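Local coordinates for uncharacterized protein (Pseudomonas syringae pv. tomato, PDB 3K4I), which is of unknown function but belongs to the Aldolase/RraA family, adopting a mixed alpha/beta fold whose chains assemble as a trimer, at residues I103-A108 and I129-P134; I56-Q61 and D79-G84; D33-D38 and A187-R192; L23-L28 and D174-V179; A45-G50 and L135-R140. All blocks are in the same frame, centred on the assembly; numbering follows the deposited sequence.

Contact 1 (I103-A108 and I129-P134)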
# COMPACT_ATOMS: atom_id res chain seq x y z
N ILE C 103 17.86 -10.15 8.87
CA ILE C 103 18.60 -11.40 9.09
C ILE C 103 17.91 -12.56 8.37
O ILE C 103 18.55 -13.29 7.58
CB ILE C 103 18.81 -11.67 10.58
CG1 ILE C 103 19.79 -10.66 11.20
CG2 ILE C 103 19.33 -13.07 10.83
CD1 ILE C 103 19.86 -10.73 12.74
N MSE C 104 16.61 -12.69 8.61
CA MSE C 104 15.83 -13.76 8.01
C MSE C 104 15.80 -13.63 6.48
O MSE C 104 15.90 -14.64 5.78
CB MSE C 104 14.43 -13.82 8.63
CG MSE C 104 14.54 -14.09 10.10
SE MSE C 104 12.93 -13.74 11.08
CE MSE C 104 12.16 -15.43 10.74
N THR C 105 15.67 -12.40 5.99
CA THR C 105 15.72 -12.14 4.54
C THR C 105 17.04 -12.58 3.93
O THR C 105 17.05 -13.28 2.95
CB THR C 105 15.56 -10.66 4.24
OG1 THR C 105 14.29 -10.21 4.74
CG2 THR C 105 15.65 -10.39 2.76
N HIS C 106 18.16 -12.15 4.52
CA HIS C 106 19.46 -12.60 4.04
C HIS C 106 19.60 -14.11 4.13
O HIS C 106 20.17 -14.74 3.24
CB HIS C 106 20.62 -11.89 4.74
CG HIS C 106 20.72 -10.44 4.38
ND1 HIS C 106 21.19 -10.02 3.15
CD2 HIS C 106 20.40 -9.32 5.06
CE1 HIS C 106 21.15 -8.70 3.10
NE2 HIS C 106 20.67 -8.25 4.24
N PHE C 107 19.11 -14.68 5.22
CA PHE C 107 19.16 -16.14 5.36
C PHE C 107 18.38 -16.83 4.23
O PHE C 107 18.91 -17.76 3.57
CB PHE C 107 18.63 -16.60 6.72
CG PHE C 107 18.79 -18.07 6.93
CD1 PHE C 107 19.91 -18.56 7.58
CD2 PHE C 107 17.85 -18.97 6.43
CE1 PHE C 107 20.11 -19.94 7.75
CE2 PHE C 107 18.03 -20.35 6.59
CZ PHE C 107 19.13 -20.83 7.28
N ALA C 108 17.14 -16.37 4.00
CA ALA C 108 16.28 -16.93 2.94
C ALA C 108 17.02 -16.94 1.60
O ALA C 108 16.98 -17.94 0.85
CB ALA C 108 15.02 -16.14 2.83
N ILE C 129 13.14 -5.03 0.02
CA ILE C 129 13.06 -4.43 -1.31
C ILE C 129 14.40 -4.49 -2.03
O ILE C 129 14.46 -4.87 -3.20
CB ILE C 129 12.54 -2.96 -1.28
CG1 ILE C 129 11.10 -2.91 -0.73
CG2 ILE C 129 12.56 -2.33 -2.68
CD1 ILE C 129 10.60 -1.48 -0.45
N ASN C 130 15.48 -4.11 -1.33
CA ASN C 130 16.81 -4.08 -1.93
C ASN C 130 17.24 -5.46 -2.41
O ASN C 130 17.91 -5.58 -3.44
CB ASN C 130 17.85 -3.51 -0.96
CG ASN C 130 19.19 -3.31 -1.62
OD1 ASN C 130 19.28 -2.61 -2.64
ND2 ASN C 130 20.23 -3.92 -1.07
N CYS C 131 16.83 -6.48 -1.65
CA CYS C 131 17.11 -7.88 -1.95
C CYS C 131 16.14 -8.49 -2.95
O CYS C 131 16.32 -9.65 -3.35
CB CYS C 131 17.06 -8.72 -0.67
SG CYS C 131 18.48 -8.43 0.40
N ASN C 132 15.10 -7.74 -3.29
CA ASN C 132 14.03 -8.21 -4.20
C ASN C 132 13.41 -9.53 -3.71
O ASN C 132 13.16 -10.44 -4.51
CB ASN C 132 14.54 -8.37 -5.64
CG ASN C 132 13.39 -8.36 -6.68
OD1 ASN C 132 13.35 -9.20 -7.60
ND2 ASN C 132 12.47 -7.43 -6.54
N TYR C 133 13.20 -9.63 -2.41
CA TYR C 133 12.71 -10.86 -1.78
C TYR C 133 11.17 -10.85 -1.76
O TYR C 133 10.56 -9.86 -1.36
CB TYR C 133 13.23 -10.98 -0.36
CG TYR C 133 12.74 -12.25 0.32
CD1 TYR C 133 13.24 -13.50 -0.09
CD2 TYR C 133 11.82 -12.21 1.38
CE1 TYR C 133 12.82 -14.67 0.49
CE2 TYR C 133 11.40 -13.41 1.99
CZ TYR C 133 11.91 -14.63 1.53
OH TYR C 133 11.51 -15.82 2.11
N PRO C 134 10.53 -11.95 -2.19
CA PRO C 134 9.09 -11.96 -2.25
C PRO C 134 8.41 -12.05 -0.86
O PRO C 134 8.26 -13.13 -0.30
CB PRO C 134 8.78 -13.18 -3.13
CG PRO C 134 10.10 -13.40 -3.93
CD PRO C 134 11.11 -13.14 -2.86
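The hydroxyl of Thr105, the residue whose methyl meets Cys131 and Tyr133, is held by residues just before helix 102-110: OG1 bonds to the carbonyl oxygen of Gly101 and, weakly, to Trp100 NE1. That tie is consistent with the rotamer, which turns the methyl to the other segment. With OG1 beside the backbone N (chi1 -60°), Thr105 CG2 lies anti to that N and reaches Tyr133 CB at 4.0 Å and Cys131 CB at 4.1 Å. The side chains of Thr105 and Tyr133 slide past each other in opposite directions, so the tyrosine ring runs on to the next turn of the helix, where Tyr133 CE1 lies 3.5 Å from Ala108 CB. The phenol oxygen continues past this methyl to bond with Thr116 OG1, which anchors the far end of the ring. Beside Thr105, Cys131 SG comes to His106 CE1 at 3.8 Å, the sulfur standing oblique to the imidazole. No hydrogen bond joins the two segments, and the fit is made by short aliphatic groups, two rings and one sulfur. Asn132, between the two anchoring residues, takes positive phi and closes helix 125-130 with a Schellman motif, turning the chain toward strand 135-137. Helices 102-110 and 125-130 are thus neighbours from consecutive beta-alpha-beta units, the first resting on the turn that leads into strand 135-137.

Contact 2 (I56-Q61 and D79-G84)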
# COMPACT_ATOMS: atom_id res chain seq x y z
N ILE C 56 6.63 -24.60 -1.46
CA ILE C 56 5.92 -25.48 -0.55
C ILE C 56 5.82 -24.82 0.80
O ILE C 56 6.83 -24.37 1.32
CB ILE C 56 6.73 -26.80 -0.41
CG1 ILE C 56 6.95 -27.42 -1.80
CG2 ILE C 56 6.05 -27.74 0.56
CD1 ILE C 56 5.63 -27.74 -2.61
N ALA C 57 4.62 -24.78 1.37
CA ALA C 57 4.41 -24.11 2.64
C ALA C 57 5.22 -24.78 3.74
O ALA C 57 5.12 -26.00 3.92
CB ALA C 57 2.92 -24.13 3.01
N PHE C 58 5.95 -23.97 4.50
CA PHE C 58 6.55 -24.38 5.74
C PHE C 58 5.91 -23.43 6.75
O PHE C 58 6.08 -22.21 6.63
CB PHE C 58 8.06 -24.14 5.70
CG PHE C 58 8.75 -24.46 6.99
CD1 PHE C 58 9.42 -25.68 7.12
CD2 PHE C 58 8.69 -23.59 8.09
CE1 PHE C 58 10.07 -26.03 8.29
CE2 PHE C 58 9.32 -23.93 9.30
CZ PHE C 58 10.03 -25.16 9.39
N THR C 59 5.14 -23.99 7.66
CA THR C 59 4.27 -23.18 8.53
C THR C 59 4.92 -22.81 9.86
O THR C 59 5.70 -23.59 10.44
CB THR C 59 2.93 -23.89 8.80
OG1 THR C 59 3.18 -25.22 9.30
CG2 THR C 59 2.11 -24.02 7.52
N VAL C 60 4.60 -21.62 10.34
CA VAL C 60 5.16 -21.13 11.60
C VAL C 60 3.98 -20.52 12.35
O VAL C 60 3.29 -19.65 11.79
CB VAL C 60 6.19 -20.01 11.33
CG1 VAL C 60 6.83 -19.55 12.64
CG2 VAL C 60 7.26 -20.50 10.32
N GLN C 61 3.75 -20.95 13.59
CA GLN C 61 2.67 -20.43 14.44
C GLN C 61 3.25 -19.76 15.69
O GLN C 61 4.04 -20.39 16.41
CB GLN C 61 1.73 -21.57 14.85
CG GLN C 61 0.62 -21.12 15.83
CD GLN C 61 -0.34 -20.19 15.15
OE1 GLN C 61 -0.50 -19.00 15.54
NE2 GLN C 61 -0.95 -20.67 14.09
N ASP C 79 16.66 -22.29 10.38
CA ASP C 79 17.63 -23.35 10.01
C ASP C 79 16.97 -24.67 9.58
O ASP C 79 17.62 -25.51 8.96
CB ASP C 79 18.58 -23.65 11.18
CG ASP C 79 19.68 -22.61 11.31
OD1 ASP C 79 20.16 -22.11 10.26
OD2 ASP C 79 20.09 -22.33 12.46
N GLN C 80 15.71 -24.86 9.95
CA GLN C 80 14.96 -26.08 9.66
C GLN C 80 14.27 -26.09 8.28
O GLN C 80 13.81 -27.14 7.84
CB GLN C 80 13.89 -26.30 10.74
CG GLN C 80 14.40 -26.21 12.16
CD GLN C 80 13.50 -26.95 13.15
OE1 GLN C 80 13.99 -27.54 14.13
NE2 GLN C 80 12.20 -26.99 12.87
N VAL C 81 14.16 -24.92 7.65
CA VAL C 81 13.31 -24.74 6.48
C VAL C 81 14.02 -25.28 5.22
O VAL C 81 15.12 -24.85 4.92
CB VAL C 81 12.96 -23.24 6.29
CG1 VAL C 81 12.02 -23.03 5.10
CG2 VAL C 81 12.35 -22.64 7.58
N PRO C 82 13.39 -26.23 4.52
CA PRO C 82 14.01 -26.80 3.32
C PRO C 82 14.07 -25.81 2.17
O PRO C 82 13.20 -24.95 2.01
CB PRO C 82 13.10 -27.98 2.97
CG PRO C 82 12.31 -28.26 4.18
CD PRO C 82 12.19 -26.99 4.93
N SER C 83 15.08 -25.97 1.32
CA SER C 83 15.14 -25.29 0.04
C SER C 83 13.84 -25.53 -0.76
O SER C 83 13.35 -26.65 -0.82
CB SER C 83 16.36 -25.81 -0.74
OG SER C 83 16.46 -25.19 -2.00
N GLY C 84 13.28 -24.45 -1.32
CA GLY C 84 12.09 -24.52 -2.16
C GLY C 84 10.84 -24.20 -1.37
O GLY C 84 9.73 -24.21 -1.94
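In the mixed sheet of the Aldolase/RraA alpha/beta fold, parallel strands 53-63 and 85-90 are joined by a long connection, and here its final residues return to the sheet so that Val81 and Pro82 lie against Phe58 of the first strand. The connection enters strand 85-90 through Gly84, whose carbonyl oxygen accepts from Ile56 N at 3.2 Å; the pairing of the strands continues beyond it, with Ile56 and Phe58 bonded to Val86. Gly84 itself turns with positive phi. Farther along the first strand, Phe58 carries its ring out toward the connection, its CG anti to the backbone N (chi1 177°), and three consecutive residues gather round it. Pro82 crosses the side chain at about a right angle and brings CD to 3.8 Å from Phe58 CD1. Gln80, itself exposed, contributes its CB, 4.2 Å from Phe58 CZ. Val154 of strand 150-154 also touches the phenylalanine, while Val81 packs in addition on Ile87, so both residues are buried. The main contact is a CH-pi interaction: Val81 CG2, placed anti to its own carbonyl carbon, sits 3.6 Å above the plane of the Phe58 ring and over its centre.

Contact 3 (D33-D38 and A187-R192)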
# COMPACT_ATOMS: atom_id res chain seq x y z
N ASP C 33 -11.69 -22.65 -7.28
CA ASP C 33 -13.12 -22.38 -7.17
C ASP C 33 -13.92 -23.47 -7.88
O ASP C 33 -14.99 -23.86 -7.44
CB ASP C 33 -13.48 -21.04 -7.82
CG ASP C 33 -13.15 -19.85 -6.95
OD1 ASP C 33 -12.68 -20.03 -5.81
OD2 ASP C 33 -13.35 -18.72 -7.45
N SER C 34 -13.38 -23.96 -9.01
CA SER C 34 -14.03 -25.04 -9.77
C SER C 34 -14.03 -26.36 -9.03
O SER C 34 -14.74 -27.30 -9.41
CB SER C 34 -13.40 -25.21 -11.18
OG SER C 34 -12.14 -25.83 -11.12
N LEU C 35 -13.24 -26.43 -7.96
CA LEU C 35 -13.20 -27.59 -7.07
C LEU C 35 -13.93 -27.30 -5.74
O LEU C 35 -13.99 -28.16 -4.87
CB LEU C 35 -11.76 -28.09 -6.88
CG LEU C 35 -11.07 -28.60 -8.18
CD1 LEU C 35 -9.55 -28.70 -8.02
CD2 LEU C 35 -11.65 -29.92 -8.67
N GLY C 36 -14.48 -26.09 -5.60
CA GLY C 36 -15.33 -25.76 -4.45
C GLY C 36 -14.56 -25.20 -3.27
O GLY C 36 -15.06 -25.20 -2.15
N ILE C 37 -13.36 -24.71 -3.52
CA ILE C 37 -12.41 -24.36 -2.45
C ILE C 37 -11.93 -22.92 -2.63
O ILE C 37 -11.58 -22.51 -3.74
CB ILE C 37 -11.19 -25.33 -2.52
CG1 ILE C 37 -11.62 -26.74 -2.08
CG2 ILE C 37 -9.98 -24.84 -1.68
CD1 ILE C 37 -10.66 -27.79 -2.56
N ASP C 38 -11.98 -22.14 -1.56
CA ASP C 38 -11.41 -20.80 -1.53
C ASP C 38 -9.96 -20.93 -1.22
O ASP C 38 -9.60 -21.69 -0.32
CB ASP C 38 -12.02 -20.01 -0.35
CG ASP C 38 -13.43 -19.53 -0.60
OD1 ASP C 38 -13.89 -19.58 -1.75
OD2 ASP C 38 -14.10 -19.06 0.36
N ALA C 187 -1.62 -30.95 -8.35
CA ALA C 187 -1.50 -31.31 -9.77
C ALA C 187 -2.78 -30.99 -10.56
O ALA C 187 -2.74 -30.39 -11.64
CB ALA C 187 -1.12 -32.79 -9.94
N GLU C 188 -3.93 -31.34 -9.99
CA GLU C 188 -5.20 -31.09 -10.65
C GLU C 188 -5.49 -29.58 -10.77
O GLU C 188 -5.99 -29.13 -11.78
CB GLU C 188 -6.34 -31.80 -9.90
CG GLU C 188 -7.75 -31.56 -10.45
CD GLU C 188 -8.00 -32.16 -11.83
OE1 GLU C 188 -7.29 -33.13 -12.24
OE2 GLU C 188 -8.92 -31.68 -12.53
N VAL C 189 -5.18 -28.81 -9.72
CA VAL C 189 -5.41 -27.36 -9.75
C VAL C 189 -4.52 -26.68 -10.80
O VAL C 189 -4.96 -25.81 -11.55
CB VAL C 189 -5.24 -26.74 -8.35
CG1 VAL C 189 -5.19 -25.23 -8.44
CG2 VAL C 189 -6.38 -27.24 -7.46
N VAL C 190 -3.28 -27.13 -10.89
CA VAL C 190 -2.35 -26.56 -11.85
C VAL C 190 -2.80 -26.84 -13.29
O VAL C 190 -2.77 -25.95 -14.14
CB VAL C 190 -0.90 -27.02 -11.58
CG1 VAL C 190 0.03 -26.69 -12.77
CG2 VAL C 190 -0.39 -26.36 -10.30
N LEU C 191 -3.25 -28.07 -13.55
CA LEU C 191 -3.85 -28.43 -14.82
C LEU C 191 -5.07 -27.56 -15.17
O LEU C 191 -5.17 -27.03 -16.29
CB LEU C 191 -4.24 -29.92 -14.83
CG LEU C 191 -4.83 -30.55 -16.09
CD1 LEU C 191 -3.74 -30.68 -17.17
CD2 LEU C 191 -5.41 -31.92 -15.78
N ARG C 192 -5.96 -27.36 -14.20
CA ARG C 192 -7.13 -26.53 -14.45
C ARG C 192 -6.76 -25.05 -14.68
O ARG C 192 -7.33 -24.40 -15.57
CB ARG C 192 -8.15 -26.66 -13.30
CG ARG C 192 -8.88 -28.00 -13.35
CD ARG C 192 -9.74 -28.21 -12.13
NE ARG C 192 -10.42 -29.50 -12.19
CZ ARG C 192 -11.73 -29.67 -12.05
NH1 ARG C 192 -12.53 -28.64 -11.80
NH2 ARG C 192 -12.25 -30.90 -12.14
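Leu35 makes the close-fitting half of this contact, dividing its two methyls between unlike surfaces of helix 186-207. Leu35 CD1 goes inward to Val189 CG2 at 3.5 Å, next to the side chains of Leu28 and Ala31 that also pack on Val189. Leu35 CD2 is laid over the guanidinium of Arg192, 3.4 Å above its plane and centred on it, so an apolar methyl rests on the flat face of a charged group. Toward solvent the contact thins to polar atoms at the edge of that same group. Ser34, an exposed residue, takes a bond from Arg192 NH1 to its OG at 2.9 Å, the serine oxygen lying 7° out of the guanidinium plane; OG is also bonded to the carbonyl oxygen of Ala31 in helix 25-33. From one turn earlier in helix 186-207, Glu188 bends at chi2 (67°) and offers OE2 to Arg192 NE at 2.7 Å. This salt bridge is nearly straight, 178° at the hydrogen, and uses the carboxylate's anti lone pair. The turn supplying Ser34 and Leu35 is itself the end of helix 25-33, closed at Gly36 by a Schellman motif; beyond its other flank, Asp33 and Asp38 form salt bridges with Arg148 of the third subunit. Two in-plane bonds at different nitrogens and a methyl over one face together fix the position and rotation of the guanidinium. This implies that Arg192 works as an amphipathic surface: NE and NH1 bond to oxygens at its edge while a methyl covers one face, tying a helix end to helix 186-207.

Contact 4 (L23-L28 and D174-V179)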
# COMPACT_ATOMS: atom_id res chain seq x y z
N LEU C 23 1.89 -19.19 -14.15
CA LEU C 23 0.51 -19.10 -13.70
C LEU C 23 0.34 -17.96 -12.70
O LEU C 23 1.16 -17.80 -11.80
CB LEU C 23 0.02 -20.43 -13.09
CG LEU C 23 -0.07 -21.64 -14.01
CD1 LEU C 23 -0.46 -22.92 -13.26
CD2 LEU C 23 -1.00 -21.41 -15.24
N ASP C 24 -0.73 -17.20 -12.88
CA ASP C 24 -1.09 -16.09 -12.01
C ASP C 24 -1.95 -16.61 -10.87
O ASP C 24 -2.64 -17.64 -11.01
CB ASP C 24 -1.98 -15.11 -12.80
CG ASP C 24 -1.26 -14.41 -13.94
OD1 ASP C 24 -1.95 -13.93 -14.85
OD2 ASP C 24 -0.01 -14.31 -13.92
N THR C 25 -1.94 -15.89 -9.74
CA THR C 25 -2.86 -16.22 -8.64
C THR C 25 -4.31 -16.31 -9.08
O THR C 25 -5.06 -17.14 -8.54
CB THR C 25 -2.71 -15.24 -7.47
OG1 THR C 25 -2.75 -13.90 -7.96
CG2 THR C 25 -1.36 -15.49 -6.75
N ALA C 26 -4.73 -15.46 -10.02
CA ALA C 26 -6.12 -15.52 -10.52
C ALA C 26 -6.47 -16.87 -11.16
O ALA C 26 -7.54 -17.41 -10.91
CB ALA C 26 -6.43 -14.35 -11.46
N SER C 27 -5.58 -17.40 -12.01
CA SER C 27 -5.85 -18.68 -12.65
C SER C 27 -5.99 -19.80 -11.61
O SER C 27 -6.89 -20.63 -11.70
CB SER C 27 -4.75 -19.03 -13.66
OG SER C 27 -4.43 -17.87 -14.42
N LEU C 28 -5.07 -19.79 -10.64
CA LEU C 28 -5.05 -20.81 -9.62
C LEU C 28 -6.28 -20.73 -8.74
O LEU C 28 -6.88 -21.75 -8.41
CB LEU C 28 -3.78 -20.72 -8.77
CG LEU C 28 -2.58 -21.24 -9.60
CD1 LEU C 28 -1.30 -20.72 -9.02
CD2 LEU C 28 -2.60 -22.78 -9.66
N ASP C 174 1.70 -13.32 -5.84
CA ASP C 174 2.13 -12.26 -6.76
C ASP C 174 1.53 -10.92 -6.36
O ASP C 174 1.10 -10.73 -5.21
CB ASP C 174 1.81 -12.65 -8.23
CG ASP C 174 0.31 -12.88 -8.50
OD1 ASP C 174 -0.57 -12.42 -7.74
OD2 ASP C 174 0.01 -13.53 -9.52
N GLY C 175 1.51 -9.97 -7.29
CA GLY C 175 0.97 -8.62 -6.98
C GLY C 175 -0.47 -8.60 -6.49
O GLY C 175 -0.88 -7.68 -5.75
N SER C 176 -1.25 -9.63 -6.86
CA SER C 176 -2.64 -9.70 -6.44
C SER C 176 -2.84 -10.36 -5.06
O SER C 176 -3.97 -10.38 -4.54
CB SER C 176 -3.47 -10.41 -7.53
OG SER C 176 -3.35 -9.72 -8.76
N GLY C 177 -1.76 -10.85 -4.46
CA GLY C 177 -1.82 -11.52 -3.16
C GLY C 177 -1.38 -12.97 -3.16
O GLY C 177 -0.63 -13.42 -4.08
N CYS C 178 -1.86 -13.72 -2.18
CA CYS C 178 -1.40 -15.11 -1.97
C CYS C 178 -2.57 -16.12 -2.04
O CYS C 178 -3.65 -15.90 -1.47
CB CYS C 178 -0.73 -15.24 -0.61
SG CYS C 178 0.44 -13.88 -0.19
N VAL C 179 -2.30 -17.24 -2.68
CA VAL C 179 -3.27 -18.35 -2.82
C VAL C 179 -2.69 -19.64 -2.22
O VAL C 179 -1.49 -19.95 -2.43
CB VAL C 179 -3.62 -18.61 -4.30
CG1 VAL C 179 -4.57 -19.78 -4.46
CG2 VAL C 179 -4.22 -17.38 -4.95
O HOH W 1 1.89 -14.18 -11.27
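Thr25 and Asp174 both carry their leading group between the backbone N and the carbonyl carbon (chi1 49° and 60°), and from opposite directions these rotations bring hydroxyl and carboxylate together. Thr25 OG1 donates to Asp174 OD1 at 2.6 Å, on the syn side. Asp174 OD1 also accepts from Ser176 N, two residues on, at 3.0 Å, making an Asx turn; the two donors reach OD1 from opposite faces of the carboxylate. Its partner Asp174 OD2 takes Thr25 N at 3.1 Å, almost straight (178°), though from above the carboxylate plane. A water donates to Asp174 OD2 at 2.6 Å and, at 3.3 Å, to Asp24 OD2. The two carboxylates are thus linked by water, and a magnesium ion lies about 4 Å from the Asp24 side chain. Next to the polar cluster Thr25 CB packs on Val179 CG2 at 3.6 Å. The first turn of helix 25-33 is in this way fastened to the hairpin of strands 170-174 and 177-181. Leu28 continues the packing onto Val172 and, on helix 186-207, Val189, while Met142 of the third subunit covers Thr25 and Val179.

Contact 5 (A45-G50 and L135-R140)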
# COMPACT_ATOMS: atom_id res chain seq x y z
N ALA C 45 -0.79 -8.69 1.58
CA ALA C 45 -0.45 -7.94 0.39
C ALA C 45 1.01 -8.12 -0.01
O ALA C 45 1.90 -8.21 0.83
CB ALA C 45 -0.77 -6.45 0.59
N SER C 46 1.26 -8.13 -1.32
CA SER C 46 2.62 -7.98 -1.79
C SER C 46 3.25 -6.67 -1.27
O SER C 46 2.70 -5.57 -1.45
CB SER C 46 2.65 -8.02 -3.31
OG SER C 46 3.97 -7.76 -3.74
N GLN C 47 4.43 -6.80 -0.63
CA GLN C 47 5.18 -5.66 -0.11
C GLN C 47 6.34 -5.23 -0.99
O GLN C 47 6.96 -4.19 -0.75
CB GLN C 47 5.67 -5.93 1.32
CG GLN C 47 4.55 -6.19 2.35
CD GLN C 47 3.58 -5.03 2.50
OE1 GLN C 47 3.94 -3.86 2.31
NE2 GLN C 47 2.34 -5.35 2.82
N VAL C 48 6.69 -6.04 -1.99
CA VAL C 48 7.81 -5.69 -2.84
C VAL C 48 7.30 -5.69 -4.27
O VAL C 48 7.01 -6.75 -4.81
CB VAL C 48 9.02 -6.66 -2.67
CG1 VAL C 48 10.16 -6.26 -3.64
CG2 VAL C 48 9.54 -6.63 -1.23
N PRO C 49 7.22 -4.51 -4.89
CA PRO C 49 6.70 -4.47 -6.26
C PRO C 49 7.45 -5.37 -7.27
O PRO C 49 8.68 -5.48 -7.21
CB PRO C 49 6.80 -2.98 -6.63
CG PRO C 49 6.59 -2.27 -5.27
CD PRO C 49 7.31 -3.16 -4.28
N GLY C 50 6.69 -6.05 -8.11
CA GLY C 50 7.27 -6.90 -9.16
C GLY C 50 7.76 -8.27 -8.76
O GLY C 50 8.42 -8.97 -9.57
N LEU C 135 8.07 -10.88 -0.34
CA LEU C 135 7.43 -10.75 0.98
C LEU C 135 6.00 -10.31 0.85
O LEU C 135 5.71 -9.30 0.19
CB LEU C 135 8.17 -9.69 1.82
CG LEU C 135 7.54 -9.34 3.18
CD1 LEU C 135 7.68 -10.56 4.01
CD2 LEU C 135 8.27 -8.19 3.83
N PHE C 136 5.12 -11.03 1.54
CA PHE C 136 3.71 -10.71 1.55
C PHE C 136 3.28 -10.62 3.00
O PHE C 136 3.59 -11.51 3.79
CB PHE C 136 3.00 -11.82 0.80
CG PHE C 136 3.51 -11.99 -0.58
CD1 PHE C 136 2.88 -11.35 -1.65
CD2 PHE C 136 4.66 -12.73 -0.83
CE1 PHE C 136 3.37 -11.48 -2.95
CE2 PHE C 136 5.19 -12.84 -2.14
CZ PHE C 136 4.53 -12.21 -3.19
N SER C 137 2.57 -9.55 3.36
CA SER C 137 2.19 -9.36 4.74
C SER C 137 1.04 -8.39 4.85
O SER C 137 0.67 -7.75 3.87
CB SER C 137 3.38 -8.78 5.53
OG SER C 137 3.64 -7.45 5.11
N ARG C 138 0.52 -8.24 6.06
CA ARG C 138 -0.53 -7.26 6.32
C ARG C 138 0.01 -5.84 6.49
O ARG C 138 -0.73 -4.90 6.81
CB ARG C 138 -1.32 -7.64 7.57
CG ARG C 138 -2.06 -8.97 7.40
CD ARG C 138 -3.08 -9.21 8.52
NE ARG C 138 -3.54 -10.60 8.41
CZ ARG C 138 -4.34 -11.08 7.46
NH1 ARG C 138 -4.83 -10.29 6.52
NH2 ARG C 138 -4.66 -12.39 7.45
N GLY C 139 1.31 -5.68 6.33
CA GLY C 139 1.88 -4.34 6.50
C GLY C 139 3.30 -4.33 6.98
O GLY C 139 3.97 -5.38 7.02
N ARG C 140 3.72 -3.13 7.36
CA ARG C 140 5.11 -2.82 7.68
C ARG C 140 5.19 -2.14 9.03
O ARG C 140 4.41 -1.23 9.31
CB ARG C 140 5.68 -1.88 6.62
CG ARG C 140 5.57 -2.40 5.17
CD ARG C 140 5.71 -1.28 4.16
NE ARG C 140 5.90 -1.81 2.79
CZ ARG C 140 6.41 -1.10 1.79
NH1 ARG C 140 6.76 0.18 1.98
NH2 ARG C 140 6.57 -1.64 0.60
O HOH W 2 6.11 -8.96 -2.59
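Ala45 and Ser137 form a hydrogen-bonded antiparallel pair, bonded through both backbone N-H groups, where the short strand 45-46 is added to strand 135-137 of the mixed sheet in this alpha/beta fold. Next comes Ser46, a non-hydrogen-bonded pair with Phe136. Ser46 CB lies 3.6 Å from Phe136 CE1, with the ring set obliquely to it, while Ser46 OG extends anti to the backbone N (chi1 175°) to a water at 2.7 Å. Gln47 makes the largest share of the contact. Besides its backbone bond from N to Leu135 O, its side chain folds back at chi2 (-60°), which places the amide between Ser137 and Arg140. Gln47 NE2 donates to Ser137 O at 3.1 Å, approaching from above the carbonyl plane and on the opposite face from Ala45 N. Gln47 OE1 accepts from Arg140 NE at 2.9 Å, and Gln47 O from Arg140 NH2, also at 2.9 Å. The arginine therefore grips Gln47 side-on, NE going to its side-chain oxygen and NH2 to its backbone oxygen, although the amide and guanidinium planes stand 64° apart. Val48 continues the loop that follows the strand, its side chain touching Val128 of helix 125-130. Val48 N donates to the water held by Ser46 at 3.0 Å; that water in turn donates to Leu135 O at 2.8 Å and stands 3.6 Å above the Phe136 ring, offset toward the rim.

Contacts 1 and 4 are buried, 2 and 5 partly so, and contact 3 lies at the surface, yet burial does not predict polarity. Contact 1 has no hydrogen bond between its segments, whereas contact 4, also buried, is organised round a carboxylate. Contacts 2, 4 and 5 reach the same mixed sheet, by a connecting loop, a helix start and an edge strand in turn. Contacts 3 and 4 hold opposite ends of helix 25-33 and touch through Val189 and Leu28; contacts 1 and 5 meet where Tyr133 O abuts Val48. Cys178 SG against Phe136 CB joins 4 to 5. Arginine serves contacts 3 and 5: in one a methyl lies over its guanidinium, in the other two bonds reach oxygens of one glutamine.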